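Local structure of GH3 beta-N-acetylglucosaminidase (Paenibacillaceae, 6K5J) at residues H183-G188 and L242-S247. The protein probably hydrolyses terminal beta-linked N-acetylglucosamine residues from the non-reducing ends of chitin oligosaccharides and related glycans. Sequence-based numbering, arbitrary orientation.
Sequences HFPGHG and LPATLS. With NAG (2-acetamido-2-deoxy-beta-D-glucopyranose), chain B.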
ATOM      1  N   HIS A 183       8.220   2.640  -4.918  1.00 17.00           N
ATOM      2  CA  HIS A 183       8.058   3.588  -6.013  1.00 17.47           C
ATOM      3  C   HIS A 183       9.459   4.005  -6.484  1.00 17.81           C
ATOM      4  O   HIS A 183      10.155   4.757  -5.786  1.00 18.59           O
ATOM      5  CB  HIS A 183       7.277   4.832  -5.554  1.00 15.57           C
ATOM      6  CG  HIS A 183       5.941   4.536  -4.929  1.00 14.50           C
ATOM      7  ND1 HIS A 183       5.801   4.110  -3.624  1.00 18.08           N
ATOM      8  CD2 HIS A 183       4.685   4.626  -5.430  1.00 18.15           C
ATOM      9  CE1 HIS A 183       4.518   3.953  -3.346  1.00 18.55           C
ATOM     10  NE2 HIS A 183       3.818   4.257  -4.427  1.00 19.24           N
ATOM     11  N   PHE A 184       9.856   3.530  -7.660  1.00 17.97           N
ATOM     12  CA  PHE A 184      11.247   3.640  -8.093  1.00 18.53           C
ATOM     13  C   PHE A 184      11.611   5.095  -8.404  1.00 17.82           C
ATOM     14  O   PHE A 184      10.835   5.802  -9.051  1.00 18.62           O
ATOM     15  CB  PHE A 184      11.468   2.760  -9.332  1.00 17.29           C
ATOM     16  CG  PHE A 184      12.882   2.779  -9.851  1.00 17.77           C
ATOM     17  CD1 PHE A 184      13.276   3.713 -10.799  1.00 18.61           C
ATOM     18  CD2 PHE A 184      13.811   1.853  -9.401  1.00 18.54           C
ATOM     19  CE1 PHE A 184      14.586   3.740 -11.277  1.00 19.61           C
ATOM     20  CE2 PHE A 184      15.123   1.858  -9.878  1.00 21.17           C
ATOM     21  CZ  PHE A 184      15.514   2.808 -10.814  1.00 17.78           C
ATOM     22  N   PRO A 185      12.821   5.554  -8.022  1.00 17.92           N
ATOM     23  CA  PRO A 185      13.900   4.786  -7.384  1.00 17.98           C
ATOM     24  C   PRO A 185      13.880   4.769  -5.852  1.00 20.85           C
ATOM     25  O   PRO A 185      14.888   4.410  -5.253  1.00 22.23           O
ATOM     26  CB  PRO A 185      15.170   5.496  -7.884  1.00 18.52           C
ATOM     27  CG  PRO A 185      14.743   6.929  -8.033  1.00 20.51           C
ATOM     28  CD  PRO A 185      13.292   6.868  -8.500  1.00 20.04           C
ATOM     29  N   GLY A 186      12.767   5.145  -5.223  1.00 19.81           N
ATOM     30  CA  GLY A 186      12.695   5.025  -3.778  1.00 17.14           C
ATOM     31  C   GLY A 186      12.116   6.254  -3.110  1.00 18.79           C
ATOM     32  O   GLY A 186      12.733   7.317  -3.120  1.00 20.62           O
ATOM     33  N   HIS A 187      10.940   6.100  -2.505  1.00 17.31           N
ATOM     34  CA  HIS A 187      10.163   7.178  -1.907  1.00 20.75           C
ATOM     35  C   HIS A 187      10.330   7.255  -0.390  1.00 18.16           C
ATOM     36  O   HIS A 187       9.685   8.093   0.245  1.00 20.70           O
ATOM     37  CB  HIS A 187       8.674   6.977  -2.267  1.00 18.98           C
ATOM     38  CG  HIS A 187       7.870   8.242  -2.387  1.00 21.07           C
ATOM     39  ND1 HIS A 187       7.863   9.230  -1.419  1.00 18.20           N
ATOM     40  CD2 HIS A 187       6.989   8.646  -3.340  1.00 18.18           C
ATOM     41  CE1 HIS A 187       7.041  10.199  -1.787  1.00 20.79           C
ATOM     42  NE2 HIS A 187       6.501   9.874  -2.948  1.00 18.03           N
ATOM     43  N   GLY A 188      11.187   6.420   0.207  1.00 17.95           N
ATOM     44  CA  GLY A 188      11.203   6.271   1.658  1.00 18.34           C
ATOM     45  C   GLY A 188      11.799   7.441   2.421  1.00 19.87           C
ATOM     46  O   GLY A 188      11.492   7.617   3.608  1.00 21.45           O
ATOM     47  N   LEU A 242      12.482  17.532 -13.250  1.00 26.29           N
ATOM     48  CA  LEU A 242      11.585  16.480 -13.728  1.00 26.97           C
ATOM     49  C   LEU A 242      11.544  15.383 -12.674  1.00 27.93           C
ATOM     50  O   LEU A 242      12.608  14.849 -12.299  1.00 25.60           O
ATOM     51  CB  LEU A 242      12.054  15.904 -15.067  1.00 28.26           C
ATOM     52  CG  LEU A 242      12.051  16.824 -16.288  1.00 30.94           C
ATOM     53  CD1 LEU A 242      12.823  16.170 -17.436  1.00 25.82           C
ATOM     54  CD2 LEU A 242      10.627  17.137 -16.696  1.00 31.20           C
ATOM     55  N   PRO A 243      10.373  15.000 -12.175  1.00 26.22           N
ATOM     56  CA  PRO A 243      10.313  13.840 -11.276  1.00 25.69           C
ATOM     57  C   PRO A 243      10.719  12.577 -12.024  1.00 25.90           C
ATOM     58  O   PRO A 243      10.741  12.538 -13.258  1.00 24.79           O
ATOM     59  CB  PRO A 243       8.843  13.798 -10.844  1.00 23.79           C
ATOM     60  CG  PRO A 243       8.107  14.451 -11.961  1.00 28.05           C
ATOM     61  CD  PRO A 243       9.033  15.500 -12.537  1.00 26.66           C
ATOM     62  N   ALA A 244      11.055  11.536 -11.256  1.00 25.33           N
ATOM     63  CA  ALA A 244      11.515  10.286 -11.857  1.00 23.04           C
ATOM     64  C   ALA A 244      10.551   9.793 -12.931  1.00 23.60           C
ATOM     65  O   ALA A 244      10.979   9.286 -13.971  1.00 23.57           O
ATOM     66  CB  ALA A 244      11.692   9.217 -10.776  1.00 21.05           C
ATOM     67  N   THR A 245       9.244   9.947 -12.695  1.00 19.72           N
ATOM     68  CA  THR A 245       8.228   9.529 -13.658  1.00 22.16           C
ATOM     69  C   THR A 245       8.432  10.151 -15.033  1.00 24.03           C
ATOM     70  O   THR A 245       8.103   9.528 -16.047  1.00 22.22           O
ATOM     71  CB  THR A 245       6.842   9.910 -13.129  1.00 23.49           C
ATOM     72  OG1 THR A 245       6.643   9.281 -11.861  1.00 22.78           O
ATOM     73  CG2 THR A 245       5.734   9.473 -14.092  1.00 20.16           C
ATOM     74  N   LEU A 246       8.947  11.378 -15.091  1.00 21.48           N
ATOM     75  CA  LEU A 246       9.103  12.113 -16.339  1.00 23.56           C
ATOM     76  C   LEU A 246      10.561  12.278 -16.761  1.00 25.47           C
ATOM     77  O   LEU A 246      10.848  13.091 -17.645  1.00 22.61           O
ATOM     78  CB  LEU A 246       8.437  13.491 -16.216  1.00 22.09           C
ATOM     79  CG  LEU A 246       6.988  13.471 -15.722  1.00 24.51           C
ATOM     80  CD1 LEU A 246       6.367  14.868 -15.746  1.00 25.01           C
ATOM     81  CD2 LEU A 246       6.135  12.496 -16.544  1.00 21.99           C
ATOM     82  N   SER A 247      11.483  11.527 -16.169  1.00 23.71           N
ATOM     83  CA  SER A 247      12.915  11.723 -16.374  1.00 21.63           C
ATOM     84  C   SER A 247      13.509  10.575 -17.176  1.00 24.58           C
ATOM     85  O   SER A 247      13.547   9.432 -16.700  1.00 22.12           O
ATOM     86  CB  SER A 247      13.636  11.828 -15.033  1.00 23.23           C
ATOM     87  OG  SER A 247      15.025  11.651 -15.212  1.00 23.36           O
TER
HETATM   88  C1  NAG B 601      -0.669   6.640  -5.922  1.00 22.67           C
HETATM   89  C2  NAG B 601       0.211   5.837  -4.930  1.00 21.34           C
HETATM   90  C3  NAG B 601       0.544   4.439  -5.482  1.00 20.23           C
HETATM   91  C4  NAG B 601      -0.702   3.735  -6.003  1.00 19.76           C
HETATM   92  C5  NAG B 601      -1.392   4.630  -7.018  1.00 22.04           C
HETATM   93  C6  NAG B 601      -2.651   4.033  -7.607  1.00 21.53           C
HETATM   94  C7  NAG B 601       1.922   6.794  -3.428  1.00 21.16           C
HETATM   95  C8  NAG B 601       3.218   7.555  -3.361  1.00 18.32           C
HETATM   96  N2  NAG B 601       1.438   6.573  -4.655  1.00 18.72           N
HETATM   97  O1  NAG B 601      -1.170   7.748  -5.252  1.00 27.90           O
HETATM   98  O3  NAG B 601       1.147   3.646  -4.464  1.00 18.61           O
HETATM   99  O4  NAG B 601      -0.351   2.499  -6.613  1.00 18.22           O
HETATM  100  O5  NAG B 601      -1.775   5.840  -6.357  1.00 20.51           O
HETATM  101  O6  NAG B 601      -3.697   3.974  -6.645  1.00 21.88           O
HETATM  102  O7  NAG B 601       1.355   6.381  -2.418  1.00 20.36           O
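P185 meets A244 through a single apolar touch, in which P185 CD lies 3.6 Å from A244 CB; A244 CB is also 3.9 Å from F184 O. The F184-P185 peptide is cis, and the F184 ring, whose CG stands opposite its own backbone N (chi1 -179°), carries P185 CB over its centre, 3.7 Å above the plane.

This small buried contact illustrates how one short segment can do two jobs: its proline rests on a neighbouring loop while its two histidines lie against the bound N-acetylglucosamine. In H183, itself preceded by a cis peptide, CG lies opposite the carbonyl carbon (chi1 -55°), which helps turn NE2 to the sugar and ND1 to D139. H183 NE2 shares a nearly straight hydrogen bond with sugar O3 (2.7 Å, 162°), sugar C3 lies in the ring plane at the edge, and the acetamido methyl C8 sits 3.5 Å above one face, toward the rim. H187 approaches the same methyl obliquely, its CD2 3.9 Å from C8. D139 holds the H183 ring through OD2 and the H187 backbone N through OD1, while S194 OG and T190 OG1 bond the H187 ring nitrogens. A leucine in place of H183 would probably leave O3 and D139 OD2 each without this partner. K182, R152, D83 and D268 also bond the sugar, consistent with the KHFPGHG motif lining the sugar subsite of family 3 enzymes.

In the TIM-barrel-type domain, H183-G188 begins in the last residues of strand 178-184, F184 pairing with M228 in parallel strand 226-229 and A230 just past it; L242-S247 leads into helix 249-258, where V250 packs against F184, P185 and A244.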